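IG hypothetical 16092 (Bacillus cereus ATCC 14579, PDB 1YQH) is of unknown function but may bind thiamine. Local coordinates at residues A[9-14]-A[45-50]; A[15-20]-A[73-78]; A[49-54]-A[90-95]. All blocks are in the same frame, centred on the assembly; numbering follows the deposited sequence.

In the fold
From the N terminus, strand 8-17 supplies one side of both strand pairings. Residues 9-14 meet 45-50 in contact 1, closing a loop that holds helix 23-36 and strand 40-43. The strand's C-terminal end and the residues after it, 15-20, meet 73-78 in contact 2, closing a longer loop that also takes in helix 54-70. The chain order 9-14, 15-20, 45-50, 73-78 makes these loops cross. Contact 3 starts where contact 1 ends, sharing Thr49 and Leu50, and brings 90-95, the start of helix 92-96, back to strand 48-52 around helix 54-70 and strand 75-84; it crosses contact 2 as well. Contacts 2 and 3 lie on opposite sides of the chain's centre, with contact 1 near it.

Contact 1: A[9-14]-A[45-50]; sequences TMSFSV and AMETTL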
loop_
_atom_site.group_PDB
_atom_site.type_symbol
_atom_site.label_atom_id
_atom_site.label_comp_id
_atom_site.label_asym_id
_atom_site.label_seq_id
_atom_site.Cartn_x
_atom_site.Cartn_y
_atom_site.Cartn_z
ATOM N N THR A 9 -15.482 -0.951 -0.748
ATOM C CA THR A 9 -14.710 -0.718 -1.949
ATOM C C THR A 9 -13.256 -1.080 -1.585
ATOM O O THR A 9 -12.818 -0.852 -0.455
ATOM C CB THR A 9 -14.883 0.750 -2.418
ATOM O OG1 THR A 9 -16.278 0.981 -2.723
ATOM C CG2 THR A 9 -14.060 1.037 -3.659
HETATM N N MSE A 10 -12.538 -1.672 -2.530
HETATM C CA MSE A 10 -11.205 -2.201 -2.283
HETATM C C MSE A 10 -10.385 -2.004 -3.556
HETATM O O MSE A 10 -10.949 -1.946 -4.653
HETATM C CB MSE A 10 -11.343 -3.695 -1.979
HETATM C CG MSE A 10 -10.082 -4.412 -1.581
HETATM SE SE MSE A 10 -10.482 -6.295 -1.355
HETATM C CE MSE A 10 -11.706 -6.203 0.191
ATOM N N SER A 11 -9.070 -1.848 -3.418
ATOM C CA SER A 11 -8.194 -2.040 -4.555
ATOM C C SER A 11 -7.131 -3.053 -4.208
ATOM O O SER A 11 -6.834 -3.279 -3.024
ATOM C CB SER A 11 -7.566 -0.719 -5.026
ATOM O OG SER A 11 -6.669 -0.202 -4.064
ATOM N N PHE A 12 -6.573 -3.688 -5.230
ATOM C CA PHE A 12 -5.491 -4.625 -4.985
ATOM C C PHE A 12 -4.595 -4.726 -6.193
ATOM O O PHE A 12 -4.985 -4.388 -7.325
ATOM C CB PHE A 12 -6.048 -6.022 -4.608
ATOM C CG PHE A 12 -6.380 -6.900 -5.798
ATOM C CD1 PHE A 12 -5.509 -7.928 -6.186
ATOM C CD2 PHE A 12 -7.557 -6.706 -6.529
ATOM C CE1 PHE A 12 -5.797 -8.749 -7.275
ATOM C CE2 PHE A 12 -7.856 -7.525 -7.620
ATOM C CZ PHE A 12 -6.979 -8.547 -7.999
ATOM N N SER A 13 -3.388 -5.207 -5.946
ATOM C CA SER A 13 -2.480 -5.540 -7.028
ATOM C C SER A 13 -1.668 -6.769 -6.655
ATOM O O SER A 13 -1.499 -7.061 -5.467
ATOM C CB SER A 13 -1.569 -4.349 -7.337
ATOM O OG SER A 13 -0.872 -3.936 -6.180
ATOM N N VAL A 14 -1.183 -7.477 -7.678
ATOM C CA VAL A 14 -0.261 -8.604 -7.495
ATOM C C VAL A 14 1.010 -8.336 -8.285
ATOM O O VAL A 14 0.954 -7.923 -9.453
ATOM C CB VAL A 14 -0.914 -9.952 -7.918
ATOM C CG1 VAL A 14 -2.014 -10.333 -6.927
ATOM C CG2 VAL A 14 -1.489 -9.852 -9.336
ATOM N N ALA A 45 -3.928 1.228 -13.848
ATOM C CA ALA A 45 -2.534 0.971 -14.220
ATOM C C ALA A 45 -1.717 0.365 -13.071
ATOM O O ALA A 45 -0.781 -0.394 -13.327
ATOM C CB ALA A 45 -1.882 2.262 -14.692
HETATM N N MSE A 46 -2.078 0.693 -11.828
HETATM C CA MSE A 46 -1.311 0.251 -10.638
HETATM C C MSE A 46 -2.078 -0.684 -9.701
HETATM O O MSE A 46 -1.461 -1.446 -8.950
HETATM C CB MSE A 46 -0.829 1.466 -9.809
HETATM C CG MSE A 46 0.032 2.485 -10.606
HETATM SE SE MSE A 46 1.660 1.710 -11.314
HETATM C CE MSE A 46 2.556 1.415 -9.628
ATOM N N GLU A 47 -3.412 -0.602 -9.754
ATOM C CA GLU A 47 -4.327 -1.302 -8.837
ATOM C C GLU A 47 -5.632 -1.613 -9.568
ATOM O O GLU A 47 -6.033 -0.858 -10.458
ATOM C CB GLU A 47 -4.684 -0.416 -7.620
ATOM C CG GLU A 47 -3.531 0.227 -6.839
ATOM C CD GLU A 47 -2.548 -0.775 -6.235
ATOM O OE1 GLU A 47 -2.916 -1.937 -5.944
ATOM O OE2 GLU A 47 -1.383 -0.384 -6.047
ATOM N N THR A 48 -6.296 -2.706 -9.184
ATOM C CA THR A 48 -7.642 -3.016 -9.683
ATOM C C THR A 48 -8.610 -2.722 -8.554
ATOM O O THR A 48 -8.384 -3.163 -7.412
ATOM C CB THR A 48 -7.719 -4.498 -10.111
ATOM O OG1 THR A 48 -6.945 -4.654 -11.303
ATOM C CG2 THR A 48 -9.175 -4.964 -10.382
ATOM N N THR A 49 -9.662 -1.966 -8.867
ATOM C CA THR A 49 -10.679 -1.592 -7.886
ATOM C C THR A 49 -11.813 -2.612 -7.941
ATOM O O THR A 49 -12.207 -3.012 -9.038
ATOM C CB THR A 49 -11.251 -0.196 -8.203
ATOM O OG1 THR A 49 -10.173 0.744 -8.277
ATOM C CG2 THR A 49 -12.241 0.242 -7.103
ATOM N N LEU A 50 -12.314 -3.005 -6.765
ATOM C CA LEU A 50 -13.465 -3.900 -6.598
ATOM C C LEU A 50 -14.524 -3.264 -5.701
ATOM O O LEU A 50 -14.201 -2.484 -4.796
ATOM C CB LEU A 50 -13.031 -5.222 -5.942
ATOM C CG LEU A 50 -11.826 -5.961 -6.523
ATOM C CD1 LEU A 50 -11.438 -7.164 -5.666
ATOM C CD2 LEU A 50 -12.112 -6.402 -7.969
HETATM O O HOH W 1 -4.103 -1.800 -3.369
HETATM O O HOH W 2 -4.040 -5.093 -10.453
#
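Phe12 and Thr48 sit side by side on one face of a four-stranded antiparallel sheet, where strands 8-17 and 48-52 are neighbours. Two hydrogen-bonded pairs, Met10 with Leu50 and Phe12 with Thr48, hold the strands together, the straightest bond running from Thr48 N to Phe12 O at 2.8 Å. Phe12 carries CG between its backbone N and carbonyl carbon (chi1 86°), which swings the ring over toward the partner strand: CE2 reaches Thr48 CB at 3.9 Å while CD2 lies 4.0 Å from Leu50 CD1. Val34 of helix 23-36 and Val61 of helix 54-70 pack on the same ring, so this face belongs to the core under the helices. The other face is polar and meets the second subunit. There Ser11 CB packs 3.9 Å from Glu47 CB, and the Ser11 hydroxyl bonds to Glu47 of the second subunit. In one of two conformers, Glu47 folds back at chi2 (-60°), bringing its carboxylate across to Ser13, while OE2 forms a salt bridge with Lys81 of the second subunit. Then a water donates to both Ser11 OG and Glu47 OE1, and Ser13 OG donates to Glu47 OE1 at 2.9 Å, arriving on the syn side and 28° out of the carboxylate plane.

Contact 2: A[15-20]-A[73-78]; sequences VPQAKT and AEEVIT
Glu74 sets out with CG anti to its carbonyl carbon (chi1 -79°) and then bends at chi2 (73°), a course that carries its carboxylate across to the backbone of Lys19. Lys19 N donates to Glu74 OE2 at 2.8 Å, meeting it on the syn side and 17° out of the carboxylate plane. The extended lysine chain crosses the glutamate at about a right angle, its CG 3.3 Å from Glu74 OE2. The charged ends do not meet: Lys19 NZ stays 5.0 Å from Glu74 OE1, so any attraction is probably modest.

The backbone explains why Glu74 is so placed. Strands 8-17 and 75-84 pair antiparallel, and a classic beta bulge sets both Glu74 and Glu75 opposite Gln17: Gln17 N donates to Glu75 O, and Glu74 N to Gln17 O at 2.7 Å. Beyond the bulge, Val15 and Ile77 exchange two backbone bonds. Gln17 and Glu75 run alongside each other, with Gln17 CB and Glu75 CG 3.8 Å apart and their amide and carboxylate planes nearly perpendicular. Their polar ends serve other chains: Gln17 NE2 bonds to Pro16 O of the fourth subunit, and Glu75 OE1 bridges to Arg85 of the third. Toward the helices, Pro16 CB touches Ala73 CB at 3.8 Å, and Pro16 also packs on Val23 and Val27 of helix 23-36.

The Glu74 carboxylate thus ties the loop after strand 8-17 to the start of the partner strand, while intersubunit contacts use both backbone pairing, the sheet running on into the third subunit through 76-78, and the ends of Gln17 and Glu75.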
loop_
_atom_site.group_PDB
_atom_site.type_symbol
_atom_site.label_atom_id
_atom_site.label_comp_id
_atom_site.label_asym_id
_atom_site.label_seq_id
_atom_site.Cartn_x
_atom_site.Cartn_y
_atom_site.Cartn_z
ATOM N N VAL A 15 2.158 -8.518 -7.643
ATOM C CA VAL A 15 3.445 -8.377 -8.324
ATOM C C VAL A 15 4.139 -9.721 -8.168
ATOM O O VAL A 15 4.627 -10.052 -7.078
ATOM C CB VAL A 15 4.316 -7.273 -7.722
ATOM C CG1 VAL A 15 5.587 -7.113 -8.518
ATOM C CG2 VAL A 15 3.545 -5.958 -7.655
ATOM N N PRO A 16 4.136 -10.519 -9.237
ATOM C CA PRO A 16 4.681 -11.872 -9.182
ATOM C C PRO A 16 6.159 -11.959 -9.537
ATOM O O PRO A 16 6.686 -11.082 -10.236
ATOM C CB PRO A 16 3.852 -12.601 -10.240
ATOM C CG PRO A 16 3.612 -11.538 -11.293
ATOM C CD PRO A 16 3.514 -10.219 -10.546
ATOM N N GLN A 17 6.809 -13.004 -9.033
ATOM C CA GLN A 17 8.122 -13.420 -9.510
ATOM C C GLN A 17 7.919 -14.753 -10.199
ATOM O O GLN A 17 7.445 -15.718 -9.576
ATOM C CB GLN A 17 9.099 -13.594 -8.349
ATOM C CG GLN A 17 9.411 -12.317 -7.609
ATOM C CD GLN A 17 10.178 -11.319 -8.458
ATOM O OE1 GLN A 17 11.107 -11.683 -9.195
ATOM N NE2 GLN A 17 9.811 -10.052 -8.337
ATOM N N ALA A 18 8.274 -14.812 -11.477
ATOM C CA ALA A 18 8.132 -16.046 -12.260
ATOM C C ALA A 18 9.402 -16.314 -13.068
ATOM O O ALA A 18 9.789 -15.485 -13.893
ATOM C CB ALA A 18 6.934 -15.961 -13.181
ATOM N N LYS A 19 10.005 -17.486 -12.854
ATOM C CA LYS A 19 11.274 -17.857 -13.504
ATOM C C LYS A 19 11.172 -18.053 -15.022
ATOM O O LYS A 19 12.147 -17.820 -15.735
ATOM C CB LYS A 19 11.882 -19.124 -12.865
ATOM C CG LYS A 19 12.416 -18.963 -11.432
ATOM C CD LYS A 19 12.600 -20.327 -10.763
ATOM C CE LYS A 19 13.029 -20.220 -9.307
ATOM N NZ LYS A 19 13.156 -21.575 -8.664
ATOM N N THR A 20 10.019 -18.500 -15.520
ATOM C CA THR A 20 9.893 -18.804 -16.956
ATOM C C THR A 20 8.688 -18.169 -17.645
ATOM O O THR A 20 8.280 -18.618 -18.717
ATOM C CB THR A 20 9.857 -20.328 -17.220
ATOM O OG1 THR A 20 8.725 -20.900 -16.552
ATOM C CG2 THR A 20 11.137 -20.994 -16.738
ATOM N N ALA A 73 4.186 -18.367 -11.152
ATOM C CA ALA A 73 4.901 -17.524 -10.191
ATOM C C ALA A 73 5.390 -18.358 -9.011
ATOM O O ALA A 73 4.647 -19.190 -8.476
ATOM C CB ALA A 73 4.018 -16.354 -9.697
ATOM N N GLU A 74 6.644 -18.137 -8.622
ATOM C CA GLU A 74 7.199 -18.765 -7.433
ATOM C C GLU A 74 6.751 -18.016 -6.174
ATOM O O GLU A 74 6.601 -18.615 -5.104
ATOM C CB GLU A 74 8.725 -18.835 -7.543
ATOM C CG GLU A 74 9.232 -20.003 -8.437
ATOM C CD GLU A 74 9.009 -19.810 -9.957
ATOM O OE1 GLU A 74 8.628 -20.793 -10.643
ATOM O OE2 GLU A 74 9.230 -18.698 -10.473
ATOM N N GLU A 75 6.524 -16.711 -6.305
ATOM C CA GLU A 75 6.021 -15.914 -5.188
ATOM C C GLU A 75 5.282 -14.695 -5.698
ATOM O O GLU A 75 5.419 -14.316 -6.862
ATOM C CB GLU A 75 7.146 -15.515 -4.218
ATOM C CG GLU A 75 8.229 -14.621 -4.838
ATOM C CD GLU A 75 9.374 -14.288 -3.874
ATOM O OE1 GLU A 75 9.537 -14.975 -2.840
ATOM O OE2 GLU A 75 10.133 -13.336 -4.172
ATOM N N VAL A 76 4.502 -14.076 -4.818
ATOM C CA VAL A 76 3.708 -12.924 -5.210
ATOM C C VAL A 76 3.715 -11.946 -4.059
ATOM O O VAL A 76 3.582 -12.353 -2.906
ATOM C CB VAL A 76 2.219 -13.316 -5.473
ATOM C CG1 VAL A 76 1.424 -12.104 -5.959
ATOM C CG2 VAL A 76 2.103 -14.481 -6.455
ATOM N N ILE A 77 3.864 -10.660 -4.374
ATOM C CA ILE A 77 3.640 -9.615 -3.380
ATOM C C ILE A 77 2.279 -9.006 -3.698
ATOM O O ILE A 77 2.066 -8.459 -4.799
ATOM C CB ILE A 77 4.734 -8.525 -3.417
ATOM C CG1 ILE A 77 6.141 -9.121 -3.270
ATOM C CG2 ILE A 77 4.458 -7.426 -2.358
ATOM C CD1 ILE A 77 6.406 -9.868 -1.934
ATOM N N THR A 78 1.356 -9.123 -2.748
ATOM C CA THR A 78 -0.022 -8.706 -2.978
ATOM C C THR A 78 -0.331 -7.509 -2.082
ATOM O O THR A 78 -0.082 -7.557 -0.885
ATOM C CB THR A 78 -0.992 -9.896 -2.715
ATOM O OG1 THR A 78 -0.652 -10.994 -3.579
ATOM C CG2 THR A 78 -2.472 -9.506 -2.950
#

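Contact 3: A[49-54]-A[90-95]; sequences TLEGEL and VTIDEK
Glu51 stretches out from strand 48-52 toward the start of helix 92-96, and Ile92 lies against the stem of that same side chain. With CG anti to the backbone N (chi1 179°) and chi2 also extended, the glutamate reaches far enough for OE1 to accept from Ile92 N at 2.8 Å. The bond is nearly straight, 170° at the hydrogen, and the donor approaches almost along the C-O axis of the carboxylate. Closer to the strand, Ile92 CD1 packs 3.8 Å from Glu51 CB, and it also meets Thr49 CG2 tip to tip at 3.8 Å. Ile92 thus lays a hydrocarbon branch between the two strand side chains while its own N-H is held by one of them. The helix start is closed by a capping box: Glu94 N donates to Thr91 OG1 at 3.2 Å, and Thr91 N to Glu94 OE1 at 3.1 Å. Glu51 adds a further acceptor, whose negative charge the helix N terminus and a long, weak ion pair with Arg40 would probably favour. Thr91 CB lies 3.4 Å from the same Glu51 oxygen. A water donating to Glu51 OE1 at 2.7 Å also accepts from Asp93 N, one residue along the first turn.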
loop_
_atom_site.group_PDB
_atom_site.type_symbol
_atom_site.label_atom_id
_atom_site.label_comp_id
_atom_site.label_asym_id
_atom_site.label_seq_id
_atom_site.Cartn_x
_atom_site.Cartn_y
_atom_site.Cartn_z
ATOM N N THR A 49 -9.662 -1.966 -8.867
ATOM C CA THR A 49 -10.679 -1.592 -7.886
ATOM C C THR A 49 -11.813 -2.612 -7.941
ATOM O O THR A 49 -12.207 -3.012 -9.038
ATOM C CB THR A 49 -11.251 -0.196 -8.203
ATOM O OG1 THR A 49 -10.173 0.744 -8.277
ATOM C CG2 THR A 49 -12.241 0.242 -7.103
ATOM N N LEU A 50 -12.314 -3.005 -6.765
ATOM C CA LEU A 50 -13.465 -3.900 -6.598
ATOM C C LEU A 50 -14.524 -3.264 -5.701
ATOM O O LEU A 50 -14.201 -2.484 -4.796
ATOM C CB LEU A 50 -13.031 -5.222 -5.942
ATOM C CG LEU A 50 -11.826 -5.961 -6.523
ATOM C CD1 LEU A 50 -11.438 -7.164 -5.666
ATOM C CD2 LEU A 50 -12.112 -6.402 -7.969
ATOM N N GLU A 51 -15.789 -3.614 -5.940
ATOM C CA GLU A 51 -16.867 -3.174 -5.064
ATOM C C GLU A 51 -17.738 -4.381 -4.754
ATOM O O GLU A 51 -18.044 -5.156 -5.646
ATOM C CB GLU A 51 -17.690 -2.097 -5.775
ATOM C CG GLU A 51 -18.867 -1.574 -4.978
ATOM C CD GLU A 51 -19.707 -0.599 -5.788
ATOM O OE1 GLU A 51 -19.295 0.558 -5.942
ATOM O OE2 GLU A 51 -20.780 -0.988 -6.279
ATOM N N GLY A 52 -18.127 -4.538 -3.490
ATOM C CA GLY A 52 -19.005 -5.643 -3.109
ATOM C C GLY A 52 -18.823 -6.062 -1.667
ATOM O O GLY A 52 -18.381 -5.277 -0.827
ATOM N N GLU A 53 -19.199 -7.303 -1.387
ATOM C CA GLU A 53 -19.159 -7.833 -0.028
ATOM C C GLU A 53 -17.719 -8.119 0.418
ATOM O O GLU A 53 -16.934 -8.712 -0.324
ATOM C CB GLU A 53 -19.980 -9.115 0.012
ATOM C CG GLU A 53 -20.015 -9.791 1.350
ATOM C CD GLU A 53 -20.510 -11.228 1.263
ATOM O OE1 GLU A 53 -21.390 -11.524 0.407
ATOM O OE2 GLU A 53 -20.025 -12.058 2.060
ATOM N N LEU A 54 -17.378 -7.703 1.638
ATOM C CA LEU A 54 -16.002 -7.851 2.132
ATOM C C LEU A 54 -15.407 -9.248 1.913
ATOM O O LEU A 54 -14.346 -9.361 1.327
ATOM C CB LEU A 54 -15.919 -7.484 3.620
ATOM C CG LEU A 54 -14.531 -7.606 4.285
ATOM C CD1 LEU A 54 -13.466 -6.697 3.624
ATOM C CD2 LEU A 54 -14.651 -7.327 5.772
ATOM N N VAL A 90 -19.773 1.785 1.349
ATOM C CA VAL A 90 -19.035 2.742 0.523
ATOM C C VAL A 90 -18.971 2.173 -0.896
ATOM O O VAL A 90 -18.800 0.965 -1.080
ATOM C CB VAL A 90 -17.624 3.033 1.100
ATOM C CG1 VAL A 90 -16.848 1.751 1.301
ATOM C CG2 VAL A 90 -16.852 4.048 0.221
ATOM N N THR A 91 -19.122 3.056 -1.880
ATOM C CA THR A 91 -19.202 2.674 -3.285
ATOM C C THR A 91 -18.155 3.397 -4.121
ATOM O O THR A 91 -17.626 4.439 -3.720
ATOM C CB THR A 91 -20.595 2.989 -3.888
ATOM O OG1 THR A 91 -20.843 4.397 -3.797
ATOM C CG2 THR A 91 -21.694 2.207 -3.157
ATOM N N ILE A 92 -17.868 2.837 -5.293
ATOM C CA ILE A 92 -16.965 3.476 -6.231
ATOM C C ILE A 92 -17.530 4.843 -6.640
ATOM O O ILE A 92 -16.831 5.861 -6.615
ATOM C CB ILE A 92 -16.748 2.595 -7.473
ATOM C CG1 ILE A 92 -15.956 1.335 -7.081
ATOM C CG2 ILE A 92 -16.032 3.398 -8.584
ATOM C CD1 ILE A 92 -15.862 0.229 -8.167
ATOM N N ASP A 93 -18.805 4.852 -7.002
ATOM C CA ASP A 93 -19.422 6.068 -7.535
ATOM C C ASP A 93 -19.357 7.238 -6.559
ATOM O O ASP A 93 -19.123 8.365 -6.969
ATOM C CB ASP A 93 -20.851 5.791 -7.999
ATOM C CG ASP A 93 -20.898 4.946 -9.263
ATOM O OD1 ASP A 93 -19.859 4.804 -9.930
ATOM O OD2 ASP A 93 -21.984 4.431 -9.611
ATOM N N GLU A 94 -19.523 6.975 -5.261
ATOM C CA GLU A 94 -19.521 8.075 -4.308
ATOM C C GLU A 94 -18.145 8.731 -4.228
ATOM O O GLU A 94 -18.041 9.925 -3.959
ATOM C CB GLU A 94 -20.008 7.618 -2.934
ATOM C CG GLU A 94 -18.922 7.206 -1.998
ATOM C CD GLU A 94 -19.476 6.826 -0.652
ATOM O OE1 GLU A 94 -20.054 5.727 -0.546
ATOM O OE2 GLU A 94 -19.329 7.632 0.288
ATOM N N LYS A 95 -17.097 7.953 -4.489
ATOM C CA LYS A 95 -15.734 8.469 -4.397
ATOM C C LYS A 95 -15.223 9.136 -5.673
ATOM O O LYS A 95 -14.389 10.038 -5.593
ATOM C CB LYS A 95 -14.784 7.373 -3.907
ATOM C CG LYS A 95 -15.252 6.812 -2.550
ATOM C CD LYS A 95 -14.221 5.965 -1.859
ATOM C CE LYS A 95 -13.157 6.809 -1.202
ATOM N NZ LYS A 95 -12.001 5.934 -0.835
HETATM O O HOH W 3 -20.621 2.523 -7.257
#